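Local coordinates for protein glutathione S-transferase (Ceriporiopsis subvermispora, PDB 6J3E) that binds glutathione and probably catalyses its transfer to electrophilic substrates as a serine-type glutathione S-transferase of a wood-rotting fungus, at residues K18-N23 with K219-P224; R28-F33 with A88-L93; K196-G201 with A245-Y250. All blocks are in the same frame, centred on the assembly; numbering follows the deposited sequence.

Contact 1 (K18-N23 with K219-P224). With EDO (1,2-ethanediol), chain D.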
# COMPACT_ATOMS: atom_id res chain seq x y z
N LYS A 18 -4.88 -1.61 31.18
CA LYS A 18 -4.36 -2.90 30.73
C LYS A 18 -4.53 -3.11 29.22
O LYS A 18 -4.25 -4.20 28.72
CB LYS A 18 -4.93 -4.09 31.53
CG LYS A 18 -6.31 -4.57 31.19
CD LYS A 18 -7.05 -5.07 32.43
CE LYS A 18 -6.40 -6.30 32.99
NZ LYS A 18 -7.35 -7.02 33.83
N ALA A 19 -4.92 -2.07 28.49
CA ALA A 19 -5.11 -2.15 27.04
C ALA A 19 -3.89 -1.54 26.34
O ALA A 19 -3.62 -0.35 26.48
CB ALA A 19 -6.38 -1.42 26.60
N TRP A 20 -3.18 -2.36 25.57
CA TRP A 20 -1.94 -1.93 24.93
C TRP A 20 -1.83 -2.31 23.46
O TRP A 20 -1.04 -1.69 22.75
CB TRP A 20 -0.74 -2.52 25.67
CG TRP A 20 -0.77 -3.99 25.54
CD1 TRP A 20 -1.39 -4.87 26.38
CD2 TRP A 20 -0.21 -4.77 24.48
NE1 TRP A 20 -1.23 -6.15 25.92
CE2 TRP A 20 -0.52 -6.11 24.75
CE3 TRP A 20 0.53 -4.46 23.34
CZ2 TRP A 20 -0.11 -7.14 23.91
CZ3 TRP A 20 0.92 -5.48 22.51
CH2 TRP A 20 0.61 -6.80 22.80
N SER A 21 -2.55 -3.32 22.98
CA SER A 21 -2.23 -3.95 21.70
C SER A 21 -2.51 -3.00 20.54
O SER A 21 -3.50 -2.27 20.55
CB SER A 21 -3.03 -5.24 21.51
OG SER A 21 -3.08 -5.62 20.16
N PRO A 22 -1.67 -3.01 19.50
CA PRO A 22 -2.00 -2.21 18.33
C PRO A 22 -3.18 -2.78 17.57
O PRO A 22 -4.07 -2.02 17.14
CB PRO A 22 -0.69 -2.24 17.51
CG PRO A 22 -0.02 -3.49 17.91
CD PRO A 22 -0.39 -3.73 19.35
N ASN A 23 -3.23 -4.10 17.40
CA ASN A 23 -4.31 -4.72 16.65
C ASN A 23 -5.65 -4.54 17.37
O ASN A 23 -6.66 -4.25 16.73
CB ASN A 23 -4.02 -6.20 16.43
CG ASN A 23 -2.68 -6.43 15.78
OD1 ASN A 23 -1.68 -6.65 16.47
ND2 ASN A 23 -2.63 -6.35 14.47
N LYS A 219 2.89 4.84 22.06
CA LYS A 219 2.85 5.82 23.13
C LYS A 219 2.69 5.13 24.48
O LYS A 219 3.39 5.46 25.44
CB LYS A 219 1.71 6.81 22.91
CG LYS A 219 1.58 7.85 24.03
CD LYS A 219 0.42 8.82 23.79
CE LYS A 219 0.39 9.95 24.81
NZ LYS A 219 -0.64 10.97 24.51
N ARG A 220 1.78 4.15 24.56
CA ARG A 220 1.51 3.56 25.86
C ARG A 220 2.61 2.60 26.28
O ARG A 220 3.02 2.59 27.45
CB ARG A 220 0.14 2.90 25.85
CG ARG A 220 -0.95 3.93 25.97
CD ARG A 220 -2.23 3.51 25.28
NE ARG A 220 -3.15 2.86 26.20
CZ ARG A 220 -4.29 3.38 26.61
NH1 ARG A 220 -4.69 4.57 26.18
NH2 ARG A 220 -5.04 2.68 27.45
N VAL A 221 3.16 1.83 25.33
CA VAL A 221 4.14 0.81 25.68
C VAL A 221 5.50 1.42 25.93
O VAL A 221 6.15 1.12 26.94
CB VAL A 221 4.19 -0.29 24.60
CG1 VAL A 221 5.45 -1.14 24.75
CG2 VAL A 221 2.95 -1.16 24.70
N LEU A 222 5.99 2.27 25.02
CA LEU A 222 7.25 2.96 25.31
C LEU A 222 7.09 3.96 26.45
O LEU A 222 8.06 4.24 27.17
CB LEU A 222 7.77 3.66 24.06
CG LEU A 222 8.39 2.72 23.03
CD1 LEU A 222 9.16 3.50 21.97
CD2 LEU A 222 9.30 1.74 23.72
N GLY A 223 5.89 4.51 26.64
CA GLY A 223 5.63 5.39 27.75
C GLY A 223 5.48 6.84 27.34
O GLY A 223 6.32 7.40 26.63
N PRO A 224 4.40 7.48 27.80
CA PRO A 224 4.15 8.88 27.43
C PRO A 224 5.30 9.83 27.76
O PRO A 224 5.42 10.88 27.12
CB PRO A 224 2.89 9.25 28.22
CG PRO A 224 2.28 7.97 28.64
CD PRO A 224 3.33 6.91 28.65
C1 EDO D . -5.79 -8.97 13.64
O1 EDO D . -4.44 -9.39 13.90
C2 EDO D . -5.77 -7.73 12.75
O2 EDO D . -5.67 -6.57 13.58

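Contact 2 (R28-F33 with A88-L93)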
# COMPACT_ATOMS: atom_id res chain seq x y z
N ARG A 28 -10.89 -1.44 19.34
CA ARG A 28 -11.41 -0.63 20.43
C ARG A 28 -11.76 0.77 19.95
O ARG A 28 -12.87 1.27 20.18
CB ARG A 28 -10.40 -0.59 21.59
CG ARG A 28 -10.92 0.16 22.82
CD ARG A 28 -9.95 0.12 24.01
NE ARG A 28 -9.73 -1.23 24.52
CZ ARG A 28 -10.56 -1.87 25.35
NH1 ARG A 28 -11.68 -1.30 25.77
NH2 ARG A 28 -10.25 -3.09 25.77
N TYR A 29 -10.82 1.43 19.26
CA TYR A 29 -11.11 2.73 18.67
C TYR A 29 -12.39 2.67 17.85
O TYR A 29 -13.27 3.53 17.99
CB TYR A 29 -9.94 3.20 17.80
CG TYR A 29 -8.88 4.03 18.51
CD1 TYR A 29 -9.23 5.10 19.33
CD2 TYR A 29 -7.53 3.78 18.32
CE1 TYR A 29 -8.27 5.89 19.95
CE2 TYR A 29 -6.56 4.55 18.94
CZ TYR A 29 -6.93 5.61 19.75
OH TYR A 29 -5.94 6.37 20.37
N THR A 30 -12.54 1.63 17.01
CA THR A 30 -13.69 1.55 16.13
C THR A 30 -15.00 1.42 16.91
O THR A 30 -15.99 2.10 16.60
CB THR A 30 -13.51 0.39 15.13
OG1 THR A 30 -12.25 0.53 14.46
CG2 THR A 30 -14.61 0.41 14.07
N LEU A 31 -15.02 0.58 17.96
CA LEU A 31 -16.24 0.45 18.77
C LEU A 31 -16.54 1.73 19.56
O LEU A 31 -17.71 2.07 19.75
CB LEU A 31 -16.11 -0.75 19.71
CG LEU A 31 -16.10 -2.14 19.08
CD1 LEU A 31 -15.53 -3.13 20.07
CD2 LEU A 31 -17.50 -2.58 18.68
N ASN A 32 -15.50 2.45 20.00
CA ASN A 32 -15.71 3.73 20.69
C ASN A 32 -16.22 4.80 19.74
O ASN A 32 -17.12 5.57 20.09
CB ASN A 32 -14.41 4.18 21.36
CG ASN A 32 -14.02 3.30 22.55
OD1 ASN A 32 -14.78 2.42 22.97
ND2 ASN A 32 -12.84 3.55 23.11
N PHE A 33 -15.67 4.87 18.53
CA PHE A 33 -16.07 5.91 17.58
C PHE A 33 -17.45 5.63 17.00
O PHE A 33 -18.21 6.56 16.73
CB PHE A 33 -15.04 6.04 16.47
CG PHE A 33 -15.48 6.91 15.32
CD1 PHE A 33 -15.32 8.29 15.37
CD2 PHE A 33 -16.05 6.35 14.19
CE1 PHE A 33 -15.71 9.10 14.32
CE2 PHE A 33 -16.45 7.14 13.13
CZ PHE A 33 -16.27 8.53 13.20
N ALA A 88 -11.78 -6.73 9.29
CA ALA A 88 -13.07 -7.41 9.10
C ALA A 88 -14.07 -7.04 10.18
O ALA A 88 -15.27 -7.03 9.91
CB ALA A 88 -12.87 -8.92 9.07
N ILE A 89 -13.60 -6.77 11.40
CA ILE A 89 -14.47 -6.23 12.45
C ILE A 89 -15.08 -4.92 11.97
O ILE A 89 -16.29 -4.68 12.11
CB ILE A 89 -13.68 -6.02 13.75
CG1 ILE A 89 -12.84 -7.25 14.14
CG2 ILE A 89 -14.61 -5.64 14.88
CD1 ILE A 89 -13.56 -8.27 14.85
N ALA A 90 -14.25 -4.06 11.40
CA ALA A 90 -14.72 -2.74 11.00
C ALA A 90 -15.81 -2.87 9.96
O ALA A 90 -16.85 -2.20 10.04
CB ALA A 90 -13.55 -1.89 10.49
N ARG A 91 -15.60 -3.75 8.97
CA ARG A 91 -16.60 -3.90 7.92
C ARG A 91 -17.88 -4.49 8.47
O ARG A 91 -18.97 -4.07 8.10
CB ARG A 91 -16.08 -4.77 6.78
CG ARG A 91 -14.88 -4.16 6.06
CD ARG A 91 -14.38 -5.03 4.93
NE ARG A 91 -13.49 -4.30 4.05
CZ ARG A 91 -12.22 -4.07 4.31
NH1 ARG A 91 -11.49 -3.39 3.43
NH2 ARG A 91 -11.66 -4.50 5.46
N TYR A 92 -17.74 -5.49 9.35
CA TYR A 92 -18.92 -6.06 9.98
C TYR A 92 -19.68 -5.01 10.77
O TYR A 92 -20.91 -4.94 10.70
CB TYR A 92 -18.52 -7.21 10.89
CG TYR A 92 -19.65 -7.62 11.78
CD1 TYR A 92 -20.59 -8.56 11.35
CD2 TYR A 92 -19.80 -7.05 13.05
CE1 TYR A 92 -21.64 -8.93 12.17
CE2 TYR A 92 -20.84 -7.42 13.87
CZ TYR A 92 -21.76 -8.36 13.42
OH TYR A 92 -22.79 -8.71 14.24
N LEU A 93 -18.96 -4.19 11.53
CA LEU A 93 -19.64 -3.15 12.30
C LEU A 93 -20.34 -2.14 11.38
O LEU A 93 -21.45 -1.69 11.69
CB LEU A 93 -18.63 -2.46 13.22
CG LEU A 93 -18.07 -3.41 14.26
CD1 LEU A 93 -17.09 -2.69 15.17
CD2 LEU A 93 -19.21 -4.05 15.04

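Contact 3 (K196-G201 with A245-Y250)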
# COMPACT_ATOMS: atom_id res chain seq x y z
N LYS A 196 -3.65 17.05 5.02
CA LYS A 196 -4.75 16.56 5.84
C LYS A 196 -4.24 15.83 7.08
O LYS A 196 -3.08 15.41 7.18
CB LYS A 196 -5.64 15.60 5.07
CG LYS A 196 -6.12 16.12 3.74
CD LYS A 196 -6.46 14.94 2.82
CE LYS A 196 -6.03 15.24 1.40
NZ LYS A 196 -4.56 15.24 1.19
N LEU A 197 -5.16 15.67 8.03
CA LEU A 197 -4.94 14.73 9.12
C LEU A 197 -5.73 13.45 8.95
O LEU A 197 -5.32 12.41 9.47
CB LEU A 197 -5.30 15.38 10.46
CG LEU A 197 -4.15 16.25 10.94
CD1 LEU A 197 -4.71 17.44 11.66
CD2 LEU A 197 -3.22 15.44 11.83
N LEU A 198 -6.84 13.50 8.22
CA LEU A 198 -7.63 12.33 7.91
C LEU A 198 -7.54 12.03 6.43
O LEU A 198 -7.48 12.94 5.59
CB LEU A 198 -9.08 12.54 8.31
CG LEU A 198 -9.29 13.07 9.72
CD1 LEU A 198 -10.78 13.02 10.04
CD2 LEU A 198 -8.48 12.27 10.75
N PHE A 199 -7.58 10.73 6.11
CA PHE A 199 -7.40 10.31 4.72
C PHE A 199 -8.49 10.85 3.79
O PHE A 199 -8.19 11.29 2.67
CB PHE A 199 -7.32 8.79 4.64
CG PHE A 199 -5.93 8.30 4.71
CD1 PHE A 199 -5.26 8.27 5.93
CD2 PHE A 199 -5.27 7.92 3.56
CE1 PHE A 199 -3.95 7.85 6.00
CE2 PHE A 199 -3.95 7.49 3.62
CZ PHE A 199 -3.29 7.46 4.84
N LEU A 200 -9.77 10.81 4.22
CA LEU A 200 -10.87 11.32 3.40
C LEU A 200 -11.05 12.82 3.52
O LEU A 200 -12.02 13.34 2.95
CB LEU A 200 -12.20 10.65 3.76
CG LEU A 200 -12.30 9.15 4.00
CD1 LEU A 200 -13.70 8.81 4.49
CD2 LEU A 200 -11.96 8.35 2.74
N GLY A 201 -10.18 13.52 4.24
CA GLY A 201 -10.27 14.96 4.41
C GLY A 201 -10.92 15.38 5.71
O GLY A 201 -10.24 15.65 6.71
N ALA A 245 -4.55 13.40 19.42
CA ALA A 245 -5.43 14.33 20.11
C ALA A 245 -6.84 14.28 19.55
O ALA A 245 -7.83 14.27 20.30
CB ALA A 245 -4.87 15.75 20.02
N LEU A 246 -6.96 14.23 18.22
CA LEU A 246 -8.27 14.18 17.59
C LEU A 246 -9.10 13.00 18.06
O LEU A 246 -10.33 13.08 18.11
CB LEU A 246 -8.09 14.11 16.08
CG LEU A 246 -7.81 15.43 15.37
CD1 LEU A 246 -7.45 15.14 13.92
CD2 LEU A 246 -9.02 16.34 15.47
N PHE A 247 -8.44 11.89 18.41
CA PHE A 247 -9.12 10.67 18.81
C PHE A 247 -9.19 10.50 20.31
O PHE A 247 -9.81 9.53 20.78
CB PHE A 247 -8.41 9.45 18.19
CG PHE A 247 -8.72 9.26 16.74
CD1 PHE A 247 -7.93 9.85 15.77
CD2 PHE A 247 -9.82 8.50 16.34
CE1 PHE A 247 -8.23 9.69 14.42
CE2 PHE A 247 -10.13 8.33 14.99
CZ PHE A 247 -9.33 8.93 14.03
N GLU A 248 -8.58 11.40 21.08
CA GLU A 248 -8.46 11.20 22.52
C GLU A 248 -9.80 10.85 23.17
O GLU A 248 -9.87 9.93 23.98
CB GLU A 248 -7.88 12.44 23.17
CG GLU A 248 -7.55 12.25 24.61
CD GLU A 248 -6.59 13.31 25.09
OE1 GLU A 248 -6.06 13.14 26.21
OE2 GLU A 248 -6.35 14.29 24.34
N LYS A 249 -10.87 11.54 22.78
CA LYS A 249 -12.20 11.26 23.31
C LYS A 249 -12.65 9.82 23.03
O LYS A 249 -13.67 9.39 23.57
CB LYS A 249 -13.21 12.25 22.72
CG LYS A 249 -13.64 11.94 21.29
CD LYS A 249 -14.18 13.16 20.51
CE LYS A 249 -13.05 13.93 19.81
NZ LYS A 249 -13.57 14.82 18.73
N TYR A 250 -11.90 9.08 22.22
CA TYR A 250 -12.17 7.67 21.99
C TYR A 250 -11.06 6.77 22.52
O TYR A 250 -11.18 5.55 22.41
CB TYR A 250 -12.38 7.42 20.50
CG TYR A 250 -13.40 8.33 19.85
CD1 TYR A 250 -14.77 8.11 20.01
CD2 TYR A 250 -13.00 9.39 19.04
CE1 TYR A 250 -15.70 8.95 19.40
CE2 TYR A 250 -13.92 10.22 18.43
CZ TYR A 250 -15.26 10.00 18.62
OH TYR A 250 -16.16 10.83 17.99

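Contact 1 (K18-N23 with K219-P224)
Arg220 reaches from the end of helix 206-222 to the backbone of Ala19, joining the thioredoxin-like N-terminal domain of a glutathione S-transferase to its helical C-terminal domain. Its path shows how one long side chain can serve several partners. CB leaves the helix toward residues 18-23, and CG continues from it beside the backbone N. A turn about the CG-CD bond (chi3 94°) then swings the guanidinium round, presenting NE to the Ala19 carbonyl. Arg220 NE lies 3.3 Å from Ala19 O in a hydrogen bond of N-H...O angle 141°. The donor comes in nearly head-on to the carbonyl, whose oxygen itself lies 25° off the guanidinium plane. Beyond CZ the two terminal nitrogens divide their work: NH2 makes a salt bridge with Asp17 and NH1 another with Glu251, so the group is fixed in rotation.

The next helical residue adds an apolar touch, Val221 CG2 lying 4.1 Å from Trp20 CB; Met131 and Ala134 of helix 109-136 also touch the same valine. Ser21 stands at the N-cap of helix 22-34. That helix brings in Asn23, a residue seen to bind glutathione; in this apo model Asn23 ND2 donates to O2 of an ethanediol at 3.2 Å, a molecule also held by Lys26 NZ and Ser86 OG.

Contact 2 (R28-F33 with A88-L93)
Thr30 and Ala90 mark the near approach of two helices that run almost side by side; the CA atoms of Thr30 and Ala90 are 6.8 Å apart. The short axes of 28-33 and 88-93 come within 10.2 Å and run parallel, their N-to-C directions 18° apart. This is the familiar pairing of the first and third helices on one side of the sheet in the thioredoxin-like domain.

Leu93 does most of the bridging. Its CD1 methyl meets Leu31 CD2 at 3.5 Å, the two leucines crossing at about a right angle, and lies 4.1 Å from Thr30 CG2. That threonine methyl is anti to the backbone N, which aims it across the gap, and it also faces Ala90 CB at 4.4 Å. The hydroxyl is turned back to its own helix, where OG1 is hydrogen-bonded to Lys26 O. Neighbours outside the pair add to the packing: Tyr38 of strand 38-42 touches Leu31, while Ile209 and Tyr206 of helix 206-222 pack on Thr30 and Ala90.

With no hydrogen bond crossing between the segments, the helices are joined here by methyl-to-methyl packing, and the threonine contributes its methyl while its hydroxyl is bonded within its own helix.

Contact 3 (K196-G201 with A245-Y250)
Leu246 points its CD1 methyl from helix 235-247 at the loop 196-201, where it settles over the step between two consecutive leucines. It meets the root of one side chain, Leu246 CD1 being 4.1 Å from Leu197 CB, and the branch end of the next, with Leu246 CD1 4.4 Å from Leu198 CD2. The two loop residues thus offer different parts of themselves to the same methyl. Leu197 CB points toward the helix and so comes up to Leu246 directly, from the first atom of the side chain. Leu198 starts out across the line of approach, yet its tip comes nearer, and its CD2 is shared with a second partner. Phe247 CE1 lies 4.5 Å from Leu198 CD2, the methyl standing obliquely to the ring. The phenylalanine behaves in the same way as Leu198: its CB does not aim at the loop, but the far end of the ring closes the distance.

The loop leads into helix 206-222 within the all-helical C-terminal domain. Leu198 to Gly201 form a type I beta turn, closed by a bond from Gly201 N to Leu198 O of 3.1 Å. Shortly afterwards Ser205 and Asp208 fit the Ser-X-X-Asp pattern of the N-terminal capping box known in glutathione S-transferases, and Asp208 OD1 accepts a hydrogen bond from Phe199 N, drawing the turn onto the helix start.

A polar link flanks the leucines, since Gln243 NE2 donates to Leu197 O. Farther round the turn, Phe199 and Leu200 face elsewhere, packing on Ala110 and Leu111 of the second subunit.

Overall arrangement
The three contacts form a loose triangle: the centres of contacts 1 and 2 are about 19 Å apart, those of contacts 1 and 3 about 18 Å, and those of contacts 2 and 3 about 15 Å. Helix 22-34 is common to the first two, which meet where Ala19 packs on Arg28. Along the chain, contact 2 is nested within the loop closed by contact 1, contact 3 follows contact 2, and contacts 1 and 3 interleave. Contact 2 is internal to the N-terminal domain and contact 3 to the C-terminal one, whereas contact 1 spans them. A probable hydrogen bond from Asn32 to Tyr250 adds a second bridge, so helix 22-34, which carries the glutathione-binding residues Asn23 and Lys26, is held from both domains.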